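Local coordinates for cystathionine beta-lyase family protein, YNBB B.subtilis ortholog (Clostridium acetobutylicum, PDB 3HVY), which is probably a pyridoxal-phosphate-dependent lyase of the methionine gamma-lyase family, putatively linked to aluminium resistance, with the cofactor held covalently as an internal aldimine, at residues F224-E229 with K329-I334; I182-G187 with V217-G222. All blocks are in the same frame, centred on the assembly; numbering follows the deposited sequence.

Interaction 1. Residues F224-E229 with K329-I334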
ATOM      1  N   PHE D 224      -5.094 -23.452 -14.792  1.00 29.04           N
ATOM      2  CA  PHE D 224      -5.998 -23.057 -15.893  1.00 28.65           C
ATOM      3  C   PHE D 224      -5.558 -23.337 -17.328  1.00 31.38           C
ATOM      4  O   PHE D 224      -6.227 -22.861 -18.273  1.00 29.79           O
ATOM      5  CB  PHE D 224      -6.339 -21.581 -15.774  1.00 27.24           C
ATOM      6  CG  PHE D 224      -6.942 -21.215 -14.452  1.00 29.40           C
ATOM      7  CD1 PHE D 224      -8.007 -21.925 -13.944  1.00 33.64           C
ATOM      8  CD2 PHE D 224      -6.419 -20.172 -13.695  1.00 27.48           C
ATOM      9  CE1 PHE D 224      -8.572 -21.598 -12.714  1.00 36.89           C
ATOM     10  CE2 PHE D 224      -6.956 -19.870 -12.431  1.00 27.61           C
ATOM     11  CZ  PHE D 224      -8.039 -20.568 -11.967  1.00 32.95           C
ATOM     12  N   VAL D 225      -4.506 -24.137 -17.516  1.00 29.10           N
ATOM     13  CA  VAL D 225      -4.117 -24.525 -18.843  1.00 27.45           C
ATOM     14  C   VAL D 225      -5.048 -25.641 -19.393  1.00 29.69           C
ATOM     15  O   VAL D 225      -5.290 -25.725 -20.599  1.00 31.48           O
ATOM     16  CB  VAL D 225      -2.639 -24.912 -18.921  1.00 26.51           C
ATOM     17  CG1 VAL D 225      -2.315 -25.432 -20.383  1.00 25.33           C
ATOM     18  CG2 VAL D 225      -1.765 -23.696 -18.511  1.00 26.91           C
ATOM     19  N   GLU D 226      -5.552 -26.486 -18.511  1.00 31.01           N
ATOM     20  CA  GLU D 226      -6.544 -27.482 -18.864  1.00 30.96           C
ATOM     21  C   GLU D 226      -7.816 -27.160 -18.082  1.00 29.89           C
ATOM     22  O   GLU D 226      -7.832 -26.290 -17.198  1.00 30.45           O
ATOM     23  CB  GLU D 226      -6.056 -28.902 -18.531  1.00 30.61           C
ATOM     24  CG  GLU D 226      -4.795 -29.345 -19.302  1.00 30.42           C
ATOM     25  CD  GLU D 226      -4.530 -30.843 -19.224  1.00 32.10           C
ATOM     26  OE1 GLU D 226      -5.473 -31.601 -19.432  1.00 32.42           O
ATOM     27  OE2 GLU D 226      -3.371 -31.276 -19.015  1.00 31.36           O
ATOM     28  N   GLU D 227      -8.871 -27.908 -18.368  1.00 28.59           N
ATOM     29  CA  GLU D 227     -10.159 -27.701 -17.687  1.00 31.50           C
ATOM     30  C   GLU D 227     -10.191 -28.339 -16.307  1.00 31.82           C
ATOM     31  O   GLU D 227     -11.102 -28.076 -15.520  1.00 31.15           O
ATOM     32  CB  GLU D 227     -11.319 -28.173 -18.595  1.00 34.02           C
ATOM     33  CG  GLU D 227     -11.514 -29.633 -18.802  1.00 40.41           C
ATOM     34  CD  GLU D 227     -10.334 -30.397 -19.467  1.00 55.97           C
ATOM     35  OE1 GLU D 227      -9.426 -29.821 -20.182  1.00 40.93           O
ATOM     36  OE2 GLU D 227     -10.349 -31.630 -19.248  1.00 52.81           O
ATOM     37  N   LYS D 228      -9.198 -29.189 -16.019  1.00 31.95           N
ATOM     38  CA  LYS D 228      -9.056 -29.833 -14.714  1.00 30.97           C
ATOM     39  C   LYS D 228      -7.693 -29.515 -14.158  1.00 30.98           C
ATOM     40  O   LYS D 228      -6.786 -29.135 -14.884  1.00 28.24           O
ATOM     41  CB  LYS D 228      -9.158 -31.356 -14.814  1.00 30.77           C
ATOM     42  CG  LYS D 228     -10.510 -31.898 -15.200  1.00 37.15           C
ATOM     43  CD  LYS D 228     -10.554 -33.462 -15.171  1.00 37.58           C
ATOM     44  N   GLU D 229      -7.573 -29.689 -12.854  1.00 31.04           N
ATOM     45  CA  GLU D 229      -6.333 -29.545 -12.116  1.00 28.41           C
ATOM     46  C   GLU D 229      -6.025 -30.923 -11.484  1.00 30.39           C
ATOM     47  O   GLU D 229      -6.838 -31.828 -11.531  1.00 30.59           O
ATOM     48  CB  GLU D 229      -6.514 -28.460 -11.040  1.00 29.07           C
ATOM     49  CG  GLU D 229      -6.789 -27.064 -11.600  1.00 32.45           C
ATOM     50  CD  GLU D 229      -5.667 -26.533 -12.459  1.00 33.97           C
ATOM     51  OE1 GLU D 229      -4.517 -26.915 -12.182  1.00 35.49           O
ATOM     52  OE2 GLU D 229      -5.932 -25.728 -13.421  1.00 28.24           O
ATOM     53  N   LYS D 329      -1.349 -30.686 -27.316  1.00 32.68           N
ATOM     54  CA  LYS D 329      -2.196 -29.945 -26.380  1.00 32.79           C
ATOM     55  C   LYS D 329      -1.447 -29.767 -25.033  1.00 32.31           C
ATOM     56  O   LYS D 329      -0.840 -30.675 -24.493  1.00 31.05           O
ATOM     57  CB  LYS D 329      -3.579 -30.593 -26.203  1.00 32.83           C
ATOM     58  CG  LYS D 329      -4.428 -30.686 -27.548  1.00 37.14           C
ATOM     59  CD  LYS D 329      -4.664 -29.316 -28.239  1.00 38.73           C
ATOM     60  CE  LYS D 329      -5.703 -29.367 -29.379  1.00 49.84           C
ATOM     61  NZ  LYS D 329      -5.204 -29.931 -30.651  1.00 45.95           N
ATOM     62  N   ARG D 330      -1.452 -28.528 -24.563  1.00 32.51           N
ATOM     63  CA  ARG D 330      -0.647 -28.112 -23.445  1.00 31.40           C
ATOM     64  C   ARG D 330      -1.211 -28.389 -22.057  1.00 30.62           C
ATOM     65  O   ARG D 330      -2.428 -28.525 -21.845  1.00 28.10           O
ATOM     66  CB  ARG D 330      -0.368 -26.610 -23.593  1.00 30.47           C
ATOM     67  CG  ARG D 330       0.195 -26.190 -24.960  1.00 31.59           C
ATOM     68  CD  ARG D 330       1.354 -27.012 -25.319  1.00 29.63           C
ATOM     69  NE  ARG D 330       1.915 -26.828 -26.679  1.00 32.42           N
ATOM     70  CZ  ARG D 330       2.911 -25.990 -26.953  1.00 34.62           C
ATOM     71  NH1 ARG D 330       3.386 -25.196 -26.026  1.00 29.38           N
ATOM     72  NH2 ARG D 330       3.426 -25.929 -28.167  1.00 31.39           N
ATOM     73  N   THR D 331      -0.273 -28.501 -21.128  1.00 31.18           N
ATOM     74  CA  THR D 331      -0.603 -28.616 -19.738  1.00 28.11           C
ATOM     75  C   THR D 331      -0.002 -27.512 -18.905  1.00 30.32           C
ATOM     76  O   THR D 331      -0.445 -27.290 -17.747  1.00 29.00           O
ATOM     77  CB  THR D 331      -0.185 -29.995 -19.190  1.00 30.34           C
ATOM     78  OG1 THR D 331      -0.906 -30.237 -17.993  1.00 32.31           O
ATOM     79  CG2 THR D 331       1.311 -30.082 -18.904  1.00 29.13           C
ATOM     80  N   ASP D 332       1.044 -26.845 -19.444  1.00 29.51           N
ATOM     81  CA  ASP D 332       1.620 -25.672 -18.826  1.00 30.25           C
ATOM     82  C   ASP D 332       1.912 -24.598 -19.893  1.00 31.18           C
ATOM     83  O   ASP D 332       1.576 -24.781 -21.053  1.00 30.44           O
ATOM     84  CB  ASP D 332       2.832 -26.025 -17.976  1.00 29.90           C
ATOM     85  CG  ASP D 332       3.982 -26.511 -18.792  1.00 32.36           C
ATOM     86  OD1 ASP D 332       4.032 -26.132 -19.968  1.00 34.53           O
ATOM     87  OD2 ASP D 332       4.845 -27.243 -18.274  1.00 37.60           O
ATOM     88  N   ILE D 333       2.472 -23.477 -19.472  1.00 31.35           N
ATOM     89  CA  ILE D 333       2.733 -22.332 -20.364  1.00 30.45           C
ATOM     90  C   ILE D 333       4.147 -22.296 -20.967  1.00 30.90           C
ATOM     91  O   ILE D 333       4.518 -21.339 -21.641  1.00 30.60           O
ATOM     92  CB  ILE D 333       2.455 -20.956 -19.682  1.00 32.20           C
ATOM     93  CG1 ILE D 333       3.325 -20.741 -18.452  1.00 24.79           C
ATOM     94  CG2 ILE D 333       0.953 -20.783 -19.304  1.00 27.12           C
ATOM     95  CD1 ILE D 333       3.386 -19.281 -17.969  1.00 28.59           C
ATOM     96  N   ILE D 334       4.910 -23.346 -20.769  1.00 27.54           N
ATOM     97  CA  ILE D 334       6.303 -23.344 -21.186  1.00 30.19           C
ATOM     98  C   ILE D 334       6.491 -23.844 -22.623  1.00 29.72           C
ATOM     99  O   ILE D 334       5.808 -24.777 -23.039  1.00 28.82           O
ATOM    100  CB  ILE D 334       7.151 -24.263 -20.308  1.00 32.19           C
ATOM    101  CG1 ILE D 334       6.960 -23.945 -18.816  1.00 34.67           C
ATOM    102  CG2 ILE D 334       8.646 -24.190 -20.721  1.00 32.60           C
ATOM    103  CD1 ILE D 334       7.187 -22.518 -18.492  1.00 43.46           C
TER
HETATM  104  O   HOH W   1      -4.880 -27.427 -22.523  1.00 23.45           O
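V225 turns its side chain toward K329-I334 and lays it against the backbone there. Its CG1, anti to the backbone N (chi1 176°), comes within 3.4 Å of R330 O, while V225 CB sits 3.4 Å from T331 O. The other methyl, V225 CG2, meets I333 CG2 at 4.1 Å, and CG1 also reaches R330 CB. The backbone of V225 is tied across: a water donates to V225 O (2.6 Å) and R330 O (2.8 Å).

Next along, E226 reaches over with an extended chain, its CG 3.6 Å from R330 O. The carboxylate ends at the T331 hydroxyl, where T331 OG1 donates to the anti lone pair of E226 OE2, 2.9 Å. The same OE2 accepts from the backbone N of I196, so two bonds hold this buried oxygen.

Farther on, E229 folds back so that its OE2 accepts from F224 N at 2.8 Å. On the facing segment D332 makes an Asx turn, OD1 accepting from I334 N, while OD2 bonds the hydroxyls of S193 and S185. Two loops meet here, one from the large PLP-binding domain and one from the C-terminal domain, a buried domain interface of a fold-type I PLP enzyme.

Interaction 2. Residues I182-G187 with V217-G222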
ATOM      1  N   ILE D 182       5.008 -35.581  -7.464  1.00 29.04           N
ATOM      2  CA  ILE D 182       4.888 -35.505  -8.919  1.00 29.10           C
ATOM      3  C   ILE D 182       5.145 -34.036  -9.295  1.00 29.48           C
ATOM      4  O   ILE D 182       4.583 -33.139  -8.707  1.00 31.96           O
ATOM      5  CB  ILE D 182       3.497 -35.923  -9.398  1.00 31.48           C
ATOM      6  CG1 ILE D 182       3.219 -37.380  -8.965  1.00 32.22           C
ATOM      7  CG2 ILE D 182       3.337 -35.716 -10.930  1.00 30.05           C
ATOM      8  CD1 ILE D 182       1.805 -37.913  -9.295  1.00 30.14           C
ATOM      9  N   GLN D 183       6.022 -33.805 -10.252  1.00 28.49           N
ATOM     10  CA  GLN D 183       6.201 -32.447 -10.846  1.00 30.47           C
ATOM     11  C   GLN D 183       5.419 -32.389 -12.192  1.00 30.51           C
ATOM     12  O   GLN D 183       5.706 -33.143 -13.120  1.00 32.66           O
ATOM     13  CB  GLN D 183       7.677 -32.240 -11.075  1.00 30.72           C
ATOM     14  CG  GLN D 183       8.068 -30.860 -11.515  1.00 34.09           C
ATOM     15  CD  GLN D 183       9.570 -30.690 -11.522  1.00 41.63           C
ATOM     16  OE1 GLN D 183      10.238 -30.913 -10.499  1.00 41.02           O
ATOM     17  NE2 GLN D 183      10.123 -30.272 -12.674  1.00 37.44           N
ATOM     18  N   ARG D 184       4.438 -31.502 -12.294  1.00 29.67           N
ATOM     19  CA  ARG D 184       3.630 -31.389 -13.511  1.00 30.41           C
ATOM     20  C   ARG D 184       4.437 -30.812 -14.684  1.00 32.54           C
ATOM     21  O   ARG D 184       4.493 -31.395 -15.769  1.00 31.07           O
ATOM     22  CB  ARG D 184       2.398 -30.538 -13.223  1.00 27.79           C
ATOM     23  CG  ARG D 184       1.503 -30.298 -14.416  1.00 29.30           C
ATOM     24  CD  ARG D 184       0.200 -29.577 -13.960  1.00 30.27           C
ATOM     25  NE  ARG D 184      -0.652 -29.301 -15.088  1.00 31.13           N
ATOM     26  CZ  ARG D 184      -1.833 -28.685 -15.003  1.00 31.85           C
ATOM     27  NH1 ARG D 184      -2.307 -28.263 -13.832  1.00 29.96           N
ATOM     28  NH2 ARG D 184      -2.522 -28.468 -16.098  1.00 31.01           N
ATOM     29  N   SER D 185       5.064 -29.659 -14.453  1.00 33.11           N
ATOM     30  CA  SER D 185       5.879 -28.997 -15.469  1.00 36.67           C
ATOM     31  C   SER D 185       7.318 -29.542 -15.513  1.00 36.63           C
ATOM     32  O   SER D 185       7.983 -29.642 -14.486  1.00 35.22           O
ATOM     33  CB  SER D 185       5.883 -27.488 -15.191  1.00 37.53           C
ATOM     34  OG  SER D 185       6.574 -26.786 -16.189  1.00 38.59           O
ATOM     35  N   THR D 186       7.797 -29.918 -16.695  1.00 34.91           N
ATOM     36  CA  THR D 186       9.173 -30.388 -16.847  1.00 39.36           C
ATOM     37  C   THR D 186      10.094 -29.230 -16.479  1.00 42.86           C
ATOM     38  O   THR D 186       9.755 -28.051 -16.652  1.00 45.54           O
ATOM     39  CB  THR D 186       9.467 -30.714 -18.346  1.00 39.25           C
ATOM     40  OG1 THR D 186       8.525 -31.683 -18.814  1.00 40.50           O
ATOM     41  CG2 THR D 186      10.924 -31.151 -18.596  1.00 41.43           C
ATOM     42  N   GLY D 187      11.280 -29.489 -15.997  1.00 46.20           N
ATOM     43  CA  GLY D 187      12.137 -28.288 -15.854  1.00 49.78           C
ATOM     44  C   GLY D 187      12.984 -28.029 -17.108  1.00 48.19           C
ATOM     45  O   GLY D 187      12.497 -27.873 -18.234  1.00 45.58           O
ATOM     46  N   VAL D 217       1.375 -32.888  -5.870  1.00 28.65           N
ATOM     47  CA  VAL D 217       1.775 -32.360  -7.223  1.00 29.97           C
ATOM     48  C   VAL D 217       2.199 -30.872  -7.179  1.00 30.09           C
ATOM     49  O   VAL D 217       1.441 -30.016  -6.754  1.00 28.87           O
ATOM     50  CB  VAL D 217       0.641 -32.525  -8.241  1.00 29.87           C
ATOM     51  CG1 VAL D 217       1.054 -32.151  -9.698  1.00 26.01           C
ATOM     52  CG2 VAL D 217       0.120 -33.971  -8.190  1.00 28.22           C
ATOM     53  N   ASP D 218       3.434 -30.607  -7.584  1.00 28.02           N
ATOM     54  CA  ASP D 218       3.939 -29.258  -7.835  1.00 29.43           C
ATOM     55  C   ASP D 218       3.192 -28.788  -9.069  1.00 28.61           C
ATOM     56  O   ASP D 218       3.420 -29.317 -10.165  1.00 29.03           O
ATOM     57  CB  ASP D 218       5.435 -29.354  -8.089  1.00 29.04           C
ATOM     58  CG  ASP D 218       6.051 -28.047  -8.564  1.00 34.65           C
ATOM     59  OD1 ASP D 218       5.285 -27.082  -8.801  1.00 33.23           O
ATOM     60  OD2 ASP D 218       7.316 -28.014  -8.743  1.00 32.13           O
ATOM     61  N   ASN D 219       2.254 -27.849  -8.891  1.00 30.57           N
ATOM     62  CA  ASN D 219       1.344 -27.449  -9.985  1.00 27.62           C
ATOM     63  C   ASN D 219       1.807 -26.187 -10.715  1.00 31.24           C
ATOM     64  O   ASN D 219       1.057 -25.619 -11.483  1.00 31.32           O
ATOM     65  CB  ASN D 219      -0.047 -27.188  -9.413  1.00 30.24           C
ATOM     66  CG  ASN D 219      -1.119 -27.387 -10.423  1.00 31.45           C
ATOM     67  OD1 ASN D 219      -0.989 -28.256 -11.293  1.00 28.90           O
ATOM     68  ND2 ASN D 219      -2.211 -26.570 -10.344  1.00 28.35           N
ATOM     69  N   CYS D 220       3.008 -25.709 -10.401  1.00 29.91           N
ATOM     70  CA  CYS D 220       3.508 -24.509 -11.041  1.00 33.51           C
ATOM     71  C   CYS D 220       3.415 -24.520 -12.577  1.00 31.45           C
ATOM     72  O   CYS D 220       3.837 -25.462 -13.203  1.00 33.44           O
ATOM     73  CB  CYS D 220       4.962 -24.261 -10.633  1.00 31.64           C
ATOM     74  SG  CYS D 220       5.162 -23.599  -8.944  1.00 39.16           S
ATOM     75  N   TYR D 221       2.895 -23.429 -13.115  1.00 32.86           N
ATOM     76  CA  TYR D 221       2.737 -23.144 -14.540  1.00 33.62           C
ATOM     77  C   TYR D 221       1.565 -23.841 -15.182  1.00 32.38           C
ATOM     78  O   TYR D 221       1.280 -23.644 -16.370  1.00 31.43           O
ATOM     79  CB  TYR D 221       3.954 -23.524 -15.331  1.00 28.12           C
ATOM     80  CG  TYR D 221       5.196 -22.683 -15.062  1.00 32.37           C
ATOM     81  CD1 TYR D 221       5.222 -21.365 -15.428  1.00 33.14           C
ATOM     82  CD2 TYR D 221       6.352 -23.229 -14.520  1.00 45.49           C
ATOM     83  CE1 TYR D 221       6.333 -20.597 -15.283  1.00 43.19           C
ATOM     84  CE2 TYR D 221       7.510 -22.421 -14.349  1.00 43.32           C
ATOM     85  CZ  TYR D 221       7.466 -21.119 -14.756  1.00 43.25           C
ATOM     86  OH  TYR D 221       8.542 -20.265 -14.628  1.00 63.15           O
ATOM     87  N   GLY D 222       0.867 -24.658 -14.427  1.00 28.52           N
ATOM     88  CA  GLY D 222      -0.206 -25.429 -15.041  1.00 26.51           C
ATOM     89  C   GLY D 222      -1.613 -24.909 -14.769  1.00 26.06           C
ATOM     90  O   GLY D 222      -2.576 -25.408 -15.340  1.00 32.05           O
TER
HETATM   91  O   HOH W   2       8.791 -30.144  -8.100  1.00 32.20           O
HETATM   92  O   HOH W   3       4.817 -27.885 -12.202  1.00 28.62           O
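Parallel strand pairing sets this contact: I182 lies beside V217 and Q183 beside D218. Two backbone bonds hold the strand ends, D218 N to I182 O (3.0 Å) and R184 N to D218 O (3.2 Å), with V217 CA adding a CA-H...O contact to I182 O. Among apolar groups, I182 CB meets V217 CG2 at 4.1 Å on the face these two share, away from Q183 and D218.

R184 carries the side-chain hydrogen bond between the segments. Its chain runs extended from CG to NE, alongside N219, and NH1 donates to N219 OD1 at 2.9 Å (165°), the acceptor lying in the guanidinium plane. G222 CA covers one face of that group, 3.6 Å above its centre. E229 supplies a salt bridge to NH1 and T331 OG1 a bond to NH2, so the buried charge is held from several sides.

Two waters bridge the segments. One donates to Q183 OE1 and D218 OD2; another binds S185 N, D218 O and C220 O, joining the loops beyond the strands.

Turns order 217-222: D218 OD1 accepts from C220 N in an Asx turn that steadies the carboxylate, and N219-G222 forms a type II turn. D218 OD2 bonds N1 of the pyridoxal phosphate on K244. An aspartate at a strand's C-terminal end, paired with the pyridine nitrogen, is a hallmark of fold-type I PLP enzymes.

Overall arrangement
From the N terminus, strand 177-183 leads into 182-187, and the chain then runs through helix 196-207 to strand 214-218, where interaction 2 closes this beta-alpha-beta unit within the seven-stranded sheet. Just beyond, 224-229 opens the much longer loop of interaction 1, which spans helix 287-317 and returns at 329-334, which leads into strand 334-338 of the five-stranded sheet. The two contacts follow in series, neither nesting nor crossing, yet their centres are only about 10 Å apart. D332 meets S185, E229 meets N219, and I333 packs on Y221, joining the seven-stranded sheet, where D218 meets the cofactor, to the antiparallel sheet of the C-terminal part.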